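Local coordinates for probable E3 ubiquitin-protein ligase HERC1 (Homo sapiens, PDB 4QT6), which probably acts as a giant E3 ubiquitin-protein ligase of the HECT class, here represented by its SPRY domain, a fold that commonly mediates protein-protein recognition, at residues 40-45 / 103-108; 59-64 / 72-77. All blocks are in the same frame, centred on the assembly; numbering follows the deposited sequence.

Contact 1 of 2, residues 40-45 / 103-108; sequences QWKFYI and FITCVL. With ARF (formamide), chain E.
Trp41 lays its indole over Cys106 where strands 40-45 and 103-108 run antiparallel in one sheet of the SPRY beta-sandwich. The two pairs Trp41-Cys106 and Phe43-Ile104 each exchange two backbone hydrogen bonds; the straightest, from Cys106 N to Trp41 O, is 2.8 Å long.

Trp41 can be followed outward. Its CB carries CG into the position between backbone N and carbonyl carbon (chi1 74°), which folds the indole back over the neighbouring strand. NE1 lies above one face of the Phe43 ring, and CE2 and CZ2 come over Cys106, whose CB sits under the six-membered ring in a CH-pi contact, 3.5 Å from its centroid. On the other side of that ring's fusion bond, Trp41 CE3 passes 3.7 Å from Cys106 O. Farther round, CZ3 meets Leu108 CB at the ring edge, 3.8 Å away, and the tip, Trp41 CH2, ends 3.6 Å from Cys106 CB with Leu108 CB also near. Cysteine suits this place because it is small enough to fit beneath an indole, and its polarisable SG also makes oblique sulfur-aromatic contacts with Trp41 and Phe43. This face of the sheet is turned to the domain core, where Pro138 of the other sheet touches both Trp41 and Phe43.

The opposite face carries Gln40, Lys42, Tyr44, Phe103, Thr105 and Val107, a mixed polar and apolar set. The extended Lys42 chain packs beside Thr105, with CE 3.4 Å from Thr105 OG1, leaving NZ at the far end to hydrogen-bond the Met158 carbonyl. Tyr44 and Phe103 meet obliquely, their planes 44° apart: Tyr44 CD1 stands over the centre of the Phe103 ring, while atom O of a bound formamide lies 3.6 Å from Phe103 CZ.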
ATOM      1  N   GLN A  40       0.272 -11.694   6.426  1.00 18.93           N
ATOM      2  CA  GLN A  40      -0.023 -10.475   7.167  0.70 19.67           C
ATOM      3  C   GLN A  40       1.285  -9.673   7.373  1.00 17.88           C
ATOM      4  O   GLN A  40       2.341 -10.257   7.637  1.00 18.19           O
ATOM      5  CB  GLN A  40      -0.635 -10.885   8.497  0.70 21.93           C
ATOM      6  CG  GLN A  40      -1.294  -9.783   9.276  0.70 23.76           C
ATOM      7  CD  GLN A  40      -1.983 -10.296  10.531  0.70 24.41           C
ATOM      8  OE1 GLN A  40      -2.465 -11.428  10.576  0.70 24.43           O
ATOM      9  NE2 GLN A  40      -1.995  -9.479  11.561  0.70 25.21           N
ATOM     10  N   TRP A  41       1.205  -8.354   7.247  1.00 16.89           N
ATOM     11  CA  TRP A  41       2.349  -7.479   7.494  1.00 16.34           C
ATOM     12  C   TRP A  41       1.827  -6.090   7.873  1.00 16.33           C
ATOM     13  O   TRP A  41       0.608  -5.859   7.900  1.00 16.24           O
ATOM     14  CB  TRP A  41       3.287  -7.411   6.277  1.00 16.29           C
ATOM     15  CG  TRP A  41       2.714  -6.604   5.177  1.00 16.51           C
ATOM     16  CD1 TRP A  41       3.031  -5.320   4.866  1.00 15.75           C
ATOM     17  CD2 TRP A  41       1.719  -7.013   4.221  1.00 16.29           C
ATOM     18  NE1 TRP A  41       2.300  -4.900   3.808  1.00 15.88           N
ATOM     19  CE2 TRP A  41       1.500  -5.919   3.372  1.00 16.98           C
ATOM     20  CE3 TRP A  41       1.019  -8.208   3.992  1.00 18.22           C
ATOM     21  CZ2 TRP A  41       0.585  -5.945   2.319  1.00 17.59           C
ATOM     22  CZ3 TRP A  41       0.092  -8.243   2.955  1.00 18.07           C
ATOM     23  CH2 TRP A  41      -0.114  -7.110   2.123  1.00 18.35           C
ATOM     24  N   LYS A  42       2.739  -5.162   8.160  1.00 16.75           N
ATOM     25  CA  LYS A  42       2.353  -3.799   8.463  1.00 17.85           C
ATOM     26  C   LYS A  42       3.117  -2.786   7.633  1.00 16.55           C
ATOM     27  O   LYS A  42       4.236  -3.021   7.226  1.00 16.70           O
ATOM     28  CB  LYS A  42       2.560  -3.479   9.952  1.00 18.87           C
ATOM     29  CG  LYS A  42       1.721  -4.322  10.878  1.00 20.58           C
ATOM     30  CD  LYS A  42       1.938  -3.945  12.318  1.00 24.07           C
ATOM     31  CE  LYS A  42       1.012  -4.725  13.224  1.00 28.15           C
ATOM     32  NZ  LYS A  42       1.423  -4.581  14.644  1.00 31.80           N
ATOM     33  N   PHE A  43       2.448  -1.678   7.330  1.00 16.54           N
ATOM     34  CA  PHE A  43       3.125  -0.475   6.872  1.00 17.90           C
ATOM     35  C   PHE A  43       3.142   0.523   8.000  1.00 18.62           C
ATOM     36  O   PHE A  43       2.157   0.642   8.731  1.00 19.77           O
ATOM     37  CB  PHE A  43       2.415   0.131   5.675  1.00 18.67           C
ATOM     38  CG  PHE A  43       2.588  -0.650   4.398  1.00 18.69           C
ATOM     39  CD1 PHE A  43       3.842  -0.773   3.824  1.00 19.75           C
ATOM     40  CD2 PHE A  43       1.509  -1.181   3.743  1.00 20.45           C
ATOM     41  CE1 PHE A  43       4.014  -1.462   2.641  1.00 20.59           C
ATOM     42  CE2 PHE A  43       1.675  -1.859   2.538  1.00 19.26           C
ATOM     43  CZ  PHE A  43       2.915  -1.969   1.987  1.00 20.32           C
ATOM     44  N   TYR A  44       4.265   1.233   8.147  1.00 17.64           N
ATOM     45  CA  TYR A  44       4.397   2.281   9.147  1.00 18.71           C
ATOM     46  C   TYR A  44       4.699   3.574   8.398  1.00 18.31           C
ATOM     47  O   TYR A  44       5.610   3.623   7.549  1.00 17.29           O
ATOM     48  CB  TYR A  44       5.504   1.942  10.131  1.00 18.53           C
ATOM     49  CG  TYR A  44       5.787   3.058  11.085  1.00 19.67           C
ATOM     50  CD1 TYR A  44       4.887   3.364  12.097  1.00 20.74           C
ATOM     51  CD2 TYR A  44       6.937   3.823  10.961  1.00 19.40           C
ATOM     52  CE1 TYR A  44       5.140   4.403  12.985  1.00 20.66           C
ATOM     53  CE2 TYR A  44       7.189   4.870  11.835  1.00 21.32           C
ATOM     54  CZ  TYR A  44       6.282   5.147  12.841  1.00 20.74           C
ATOM     55  OH  TYR A  44       6.527   6.171  13.742  1.00 24.87           O
ATOM     56  N   ILE A  45       3.910   4.607   8.670  1.00 18.39           N
ATOM     57  CA  ILE A  45       4.048   5.871   7.946  1.00 19.25           C
ATOM     58  C   ILE A  45       5.137   6.737   8.605  1.00 20.75           C
ATOM     59  O   ILE A  45       4.938   7.367   9.659  1.00 22.49           O
ATOM     60  CB  ILE A  45       2.717   6.648   7.802  1.00 19.64           C
ATOM     61  CG1 ILE A  45       1.566   5.726   7.347  1.00 20.33           C
ATOM     62  CG2 ILE A  45       2.894   7.813   6.853  1.00 19.57           C
ATOM     63  CD1 ILE A  45       1.767   5.016   6.038  1.00 20.55           C
ATOM     64  N   PHE A 103       0.445   2.824  12.055  1.00 20.33           N
ATOM     65  CA  PHE A 103       0.622   1.486  11.472  1.00 21.13           C
ATOM     66  C   PHE A 103      -0.643   1.033  10.793  1.00 22.41           C
ATOM     67  O   PHE A 103      -1.732   1.175  11.369  1.00 23.52           O
ATOM     68  CB  PHE A 103       0.890   0.436  12.544  1.00 21.14           C
ATOM     69  CG  PHE A 103       2.244   0.508  13.166  1.00 22.23           C
ATOM     70  CD1 PHE A 103       2.451   1.276  14.299  1.00 23.51           C
ATOM     71  CD2 PHE A 103       3.294  -0.246  12.668  1.00 21.76           C
ATOM     72  CE1 PHE A 103       3.704   1.323  14.897  1.00 23.19           C
ATOM     73  CE2 PHE A 103       4.531  -0.215  13.259  1.00 23.05           C
ATOM     74  CZ  PHE A 103       4.739   0.571  14.379  1.00 22.62           C
ATOM     75  N   ILE A 104      -0.510   0.457   9.592  1.00 18.81           N
ATOM     76  CA  ILE A 104      -1.636  -0.191   8.905  1.00 19.50           C
ATOM     77  C   ILE A 104      -1.276  -1.665   8.782  1.00 19.41           C
ATOM     78  O   ILE A 104      -0.337  -2.023   8.112  1.00 19.03           O
ATOM     79  CB  ILE A 104      -1.942   0.433   7.517  1.00 19.11           C
ATOM     80  CG1 ILE A 104      -2.313   1.916   7.651  1.00 20.79           C
ATOM     81  CG2 ILE A 104      -3.027  -0.365   6.789  1.00 19.14           C
ATOM     82  CD1 ILE A 104      -3.542   2.162   8.507  1.00 21.23           C
ATOM     83  N   THR A 105      -2.044  -2.513   9.446  1.00 19.50           N
ATOM     84  CA  THR A 105      -1.939  -3.950   9.259  1.00 20.29           C
ATOM     85  C   THR A 105      -2.656  -4.324   7.980  1.00 20.33           C
ATOM     86  O   THR A 105      -3.795  -3.895   7.746  1.00 19.76           O
ATOM     87  CB  THR A 105      -2.587  -4.707  10.430  1.00 20.97           C
ATOM     88  OG1 THR A 105      -1.956  -4.320  11.667  1.00 22.41           O
ATOM     89  CG2 THR A 105      -2.493  -6.206  10.239  1.00 21.95           C
ATOM     90  N   CYS A 106      -2.007  -5.147   7.163  1.00 19.04           N
ATOM     91  CA  CYS A 106      -2.569  -5.615   5.915  1.00 19.91           C
ATOM     92  C   CYS A 106      -2.653  -7.122   6.009  1.00 20.13           C
ATOM     93  O   CYS A 106      -1.696  -7.778   6.420  1.00 18.43           O
ATOM     94  CB  CYS A 106      -1.665  -5.229   4.739  1.00 19.86           C
ATOM     95  SG  CYS A 106      -1.252  -3.458   4.687  1.00 23.26           S
ATOM     96  N   VAL A 107      -3.809  -7.675   5.644  1.00 20.43           N
ATOM     97  CA  VAL A 107      -4.000  -9.103   5.581  1.00 20.98           C
ATOM     98  C   VAL A 107      -4.395  -9.482   4.167  1.00 20.53           C
ATOM     99  O   VAL A 107      -5.452  -9.060   3.694  1.00 21.93           O
ATOM    100  CB  VAL A 107      -5.098  -9.591   6.550  1.00 22.04           C
ATOM    101  CG1 VAL A 107      -5.174 -11.105   6.514  1.00 21.84           C
ATOM    102  CG2 VAL A 107      -4.794  -9.136   7.964  1.00 22.61           C
ATOM    103  N   LEU A 108      -3.515 -10.199   3.487  1.00 19.61           N
ATOM    104  CA  LEU A 108      -3.747 -10.669   2.140  1.00 19.43           C
ATOM    105  C   LEU A 108      -4.045 -12.154   2.210  1.00 20.49           C
ATOM    106  O   LEU A 108      -3.152 -12.978   2.456  1.00 19.17           O
ATOM    107  CB  LEU A 108      -2.533 -10.396   1.243  1.00 19.51           C
ATOM    108  CG  LEU A 108      -2.624 -10.949  -0.163  1.00 19.46           C
ATOM    109  CD1 LEU A 108      -3.809 -10.338  -0.924  1.00 20.29           C
ATOM    110  CD2 LEU A 108      -1.299 -10.747  -0.887  1.00 21.11           C
TER
HETATM  111  N   ARF E2204       5.832   2.646  17.703  1.00 32.45           N
HETATM  112  C   ARF E2204       6.694   2.795  16.688  1.00 31.07           C
HETATM  113  O   ARF E2204       7.406   1.860  16.406  1.00 26.42           O

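Contact 2 of 2, residues 59-64 / 72-77; sequences VSRWPV and TSDMWL
Val59 and Trp76 form an antiparallel hydrogen-bonded pair where strand 55-60 ends and strand 75-79 begins, in a sheet of the SPRY beta-sandwich. Trp76 N gives a 2.9 Å bond to Val59 O, and Val59 N returns one to Trp76 O. Ser60 and Met75, the next pair, are non-hydrogen-bonded; beyond them the strands give way to loop, yet Arg61 N still reaches Asp74 O at 2.8 Å, with a nearly straight N-H...O angle of 173°. Just before this, Thr72 OG1 accepts from Asp74 N in an ST turn that leads the chain into its strand.

Val59 and Trp76 face the interior, with Val59 CG2 against Trp76 CB; a branched residue and a broad ring suit this buried side, where Ile115 of the other sheet touches both. On the reverse face, Ser60 OG, anti to its own N (chi1 -174°), bonds in the carbonyl plane to a lone pair of Arg61 O, satisfying a buried hydroxyl while Met75 CG packs against it. The chain of Met75, a selenomethionine, extends to place Met75 CE 3.7 Å from Val64 CG2, crossing that valine at about a right angle.

Arg61 stays extended from CG to NE and sets one face of its guanidinium over Trp76 CH2, the two planes oblique at 40°. Arg61 NH1 lies 2.6 Å from Ser73 O, and NH2 forms a salt bridge to Asp132. A leucine in place of Arg61 would probably leave Asp132 without its cationic mate and strip the guanidinium from Trp76 CH2. Asp74 instead turns its carboxylate to the loop after Val64: OD2 accepts from the backbone N atoms of both His65 and Asp66. Trp76 CH2 meets Arg61 NH1 at 3.4 Å.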
ATOM      1  N   VAL A  59      -1.696  -3.680  -2.139  1.00 16.21           N
ATOM      2  CA  VAL A  59      -1.001  -4.715  -2.903  1.00 16.47           C
ATOM      3  C   VAL A  59      -1.123  -4.446  -4.404  1.00 17.06           C
ATOM      4  O   VAL A  59      -2.045  -3.740  -4.839  1.00 18.17           O
ATOM      5  CB  VAL A  59      -1.535  -6.130  -2.572  1.00 16.48           C
ATOM      6  CG1 VAL A  59      -1.164  -6.509  -1.147  1.00 16.50           C
ATOM      7  CG2 VAL A  59      -3.040  -6.217  -2.793  1.00 17.58           C
ATOM      8  N   SER A  60      -0.181  -4.988  -5.159  1.00 16.83           N
ATOM      9  CA  SER A  60      -0.085  -4.776  -6.602  1.00 16.52           C
ATOM     10  C   SER A  60       0.333  -6.033  -7.338  1.00 17.62           C
ATOM     11  O   SER A  60       1.142  -6.843  -6.847  1.00 17.27           O
ATOM     12  CB  SER A  60       0.940  -3.694  -6.913  1.00 16.96           C
ATOM     13  OG  SER A  60       0.946  -3.372  -8.297  1.00 17.24           O
ATOM     14  N   ARG A  61      -0.177  -6.137  -8.563  1.00 17.82           N
ATOM     15  CA  ARG A  61       0.393  -7.008  -9.576  1.00 19.50           C
ATOM     16  C   ARG A  61       1.719  -6.477 -10.062  1.00 18.92           C
ATOM     17  O   ARG A  61       2.019  -5.280  -9.924  1.00 19.24           O
ATOM     18  CB  ARG A  61      -0.539  -7.058 -10.788  1.00 22.06           C
ATOM     19  CG  ARG A  61      -1.845  -7.739 -10.516  1.00 23.46           C
ATOM     20  CD  ARG A  61      -2.686  -7.712 -11.781  1.00 24.49           C
ATOM     21  NE  ARG A  61      -3.774  -8.680 -11.684  1.00 25.23           N
ATOM     22  CZ  ARG A  61      -5.040  -8.405 -11.397  1.00 25.94           C
ATOM     23  NH1 ARG A  61      -5.491  -7.166 -11.186  1.00 24.00           N
ATOM     24  NH2 ARG A  61      -5.891  -9.409 -11.361  1.00 25.53           N
ATOM     25  N   TRP A  62       2.502  -7.354 -10.688  1.00 20.74           N
ATOM     26  CA  TRP A  62       3.702  -6.949 -11.400  1.00 23.21           C
ATOM     27  C   TRP A  62       3.716  -7.659 -12.755  1.00 23.62           C
ATOM     28  O   TRP A  62       3.507  -8.871 -12.785  1.00 24.32           O
ATOM     29  CB  TRP A  62       4.935  -7.327 -10.604  1.00 24.02           C
ATOM     30  CG  TRP A  62       6.194  -6.864 -11.259  1.00 26.67           C
ATOM     31  CD1 TRP A  62       7.134  -7.639 -11.863  1.00 29.47           C
ATOM     32  CD2 TRP A  62       6.647  -5.513 -11.370  1.00 26.22           C
ATOM     33  NE1 TRP A  62       8.145  -6.847 -12.360  1.00 32.56           N
ATOM     34  CE2 TRP A  62       7.869  -5.541 -12.064  1.00 28.79           C
ATOM     35  CE3 TRP A  62       6.138  -4.289 -10.950  1.00 25.66           C
ATOM     36  CZ2 TRP A  62       8.586  -4.388 -12.347  1.00 29.66           C
ATOM     37  CZ3 TRP A  62       6.849  -3.148 -11.229  1.00 28.16           C
ATOM     38  CH2 TRP A  62       8.064  -3.207 -11.908  1.00 29.04           C
ATOM     39  N   PRO A  63       3.958  -6.951 -13.869  1.00 26.85           N
ATOM     40  CA  PRO A  63       4.262  -5.524 -13.958  1.00 26.47           C
ATOM     41  C   PRO A  63       3.081  -4.591 -13.702  1.00 25.66           C
ATOM     42  O   PRO A  63       1.934  -5.016 -13.701  1.00 26.98           O
ATOM     43  CB  PRO A  63       4.721  -5.367 -15.422  1.00 29.40           C
ATOM     44  CG  PRO A  63       3.998  -6.442 -16.139  1.00 29.43           C
ATOM     45  CD  PRO A  63       4.008  -7.606 -15.190  1.00 29.34           C
ATOM     46  N   VAL A  64       3.396  -3.334 -13.430  1.00 26.13           N
ATOM     47  CA  VAL A  64       2.420  -2.280 -13.228  1.00 24.14           C
ATOM     48  C   VAL A  64       2.236  -1.554 -14.562  1.00 25.56           C
ATOM     49  O   VAL A  64       3.214  -1.085 -15.167  1.00 26.93           O
ATOM     50  CB  VAL A  64       2.916  -1.289 -12.155  1.00 23.83           C
ATOM     51  CG1 VAL A  64       2.065  -0.024 -12.102  1.00 23.88           C
ATOM     52  CG2 VAL A  64       2.922  -1.984 -10.798  1.00 24.15           C
ATOM     53  N   THR A  72      -6.723   2.415 -11.412  1.00 23.20           N
ATOM     54  CA  THR A  72      -5.976   1.176 -11.508  1.00 21.63           C
ATOM     55  C   THR A  72      -6.746  -0.087 -11.093  1.00 20.46           C
ATOM     56  O   THR A  72      -7.451  -0.088 -10.105  1.00 21.82           O
ATOM     57  CB  THR A  72      -4.658   1.231 -10.673  1.00 21.97           C
ATOM     58  OG1 THR A  72      -3.905   0.040 -10.907  1.00 23.08           O
ATOM     59  CG2 THR A  72      -4.932   1.402  -9.225  1.00 24.16           C
ATOM     60  N   SER A  73      -6.585  -1.124 -11.903  1.00 20.44           N
ATOM     61  CA  SER A  73      -6.955  -2.500 -11.558  1.00 21.15           C
ATOM     62  C   SER A  73      -5.716  -3.368 -11.318  1.00 21.47           C
ATOM     63  O   SER A  73      -5.845  -4.561 -11.034  1.00 22.54           O
ATOM     64  CB  SER A  73      -7.822  -3.094 -12.681  1.00 22.12           C
ATOM     65  OG  SER A  73      -9.091  -2.432 -12.701  1.00 24.41           O
ATOM     66  N   ASP A  74      -4.524  -2.769 -11.410  1.00 20.49           N
ATOM     67  CA  ASP A  74      -3.290  -3.495 -11.081  1.00 20.78           C
ATOM     68  C   ASP A  74      -3.056  -3.526  -9.580  1.00 19.06           C
ATOM     69  O   ASP A  74      -2.372  -4.440  -9.088  1.00 19.31           O
ATOM     70  CB  ASP A  74      -2.080  -2.873 -11.773  1.00 21.71           C
ATOM     71  CG  ASP A  74      -2.036  -3.173 -13.250  1.00 24.80           C
ATOM     72  OD1 ASP A  74      -2.584  -4.223 -13.677  1.00 27.36           O
ATOM     73  OD2 ASP A  74      -1.427  -2.360 -13.970  1.00 28.77           O
HETATM   74  N   MSE A  75      -3.622  -2.552  -8.881  1.00 18.11           N
HETATM   75  CA  MSE A  75      -3.418  -2.365  -7.438  1.00 17.90           C
HETATM   76  C   MSE A  75      -4.730  -2.353  -6.695  1.00 18.18           C
HETATM   77  O   MSE A  75      -5.802  -2.055  -7.251  1.00 17.92           O
HETATM   78  CB  MSE A  75      -2.658  -1.068  -7.146  1.00 18.82           C
HETATM   79  CG  MSE A  75      -1.423  -0.942  -8.031  1.00 19.06           C
HETATM   80 SE   MSE A  75      -0.433   0.695  -7.511  1.00 22.99          SE
HETATM   81  CE  MSE A  75       1.315   0.086  -8.142  1.00 22.07           C
ATOM     82  N   TRP A  76      -4.650  -2.677  -5.429  1.00 17.34           N
ATOM     83  CA  TRP A  76      -5.746  -2.569  -4.481  1.00 18.11           C
ATOM     84  C   TRP A  76      -5.230  -1.641  -3.392  1.00 18.70           C
ATOM     85  O   TRP A  76      -4.259  -1.973  -2.686  1.00 17.98           O
ATOM     86  CB  TRP A  76      -6.075  -3.935  -3.871  1.00 17.64           C
ATOM     87  CG  TRP A  76      -6.866  -4.895  -4.725  1.00 18.22           C
ATOM     88  CD1 TRP A  76      -8.198  -5.182  -4.587  1.00 19.34           C
ATOM     89  CD2 TRP A  76      -6.388  -5.730  -5.784  1.00 18.64           C
ATOM     90  NE1 TRP A  76      -8.577  -6.101  -5.510  1.00 19.62           N
ATOM     91  CE2 TRP A  76      -7.496  -6.483  -6.250  1.00 19.04           C
ATOM     92  CE3 TRP A  76      -5.154  -5.897  -6.417  1.00 18.99           C
ATOM     93  CZ2 TRP A  76      -7.386  -7.387  -7.297  1.00 19.57           C
ATOM     94  CZ3 TRP A  76      -5.052  -6.811  -7.455  1.00 19.58           C
ATOM     95  CH2 TRP A  76      -6.162  -7.555  -7.873  1.00 19.55           C
ATOM     96  N   LEU A  77      -5.830  -0.465  -3.257  1.00 18.13           N
ATOM     97  CA  LEU A  77      -5.201   0.612  -2.507  1.00 18.01           C
ATOM     98  C   LEU A  77      -6.092   1.211  -1.446  1.00 18.67           C
ATOM     99  O   LEU A  77      -7.320   1.274  -1.589  1.00 19.80           O
ATOM    100  CB  LEU A  77      -4.741   1.713  -3.450  1.00 18.83           C
ATOM    101  CG  LEU A  77      -3.678   1.330  -4.457  1.00 18.61           C
ATOM    102  CD1 LEU A  77      -3.476   2.443  -5.479  1.00 19.12           C
ATOM    103  CD2 LEU A  77      -2.365   0.987  -3.758  1.00 18.84           C
TER

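The two contacts pair neighbouring strands in different sheets of the same sandwich, with centres about 17 Å apart and on opposite sides of the chain's centre. Contact 1 is the more buried, a regular antiparallel pairing with aromatic and sulfur packing inside. Contact 2 starts as the same kind of pairing but frays into partly exposed loops, so a salt bridge and side-chain-to-backbone hydrogen bonds take the place of much of the apolar packing. Strands 38-47 and 55-60 are consecutive in the chain, and they meet across the interface between the sheets: Val59 CG1 packs 3.5 Å from Trp41 CH2, and Leu108 CD2 approaches the same methyl, joining both contacts in one core.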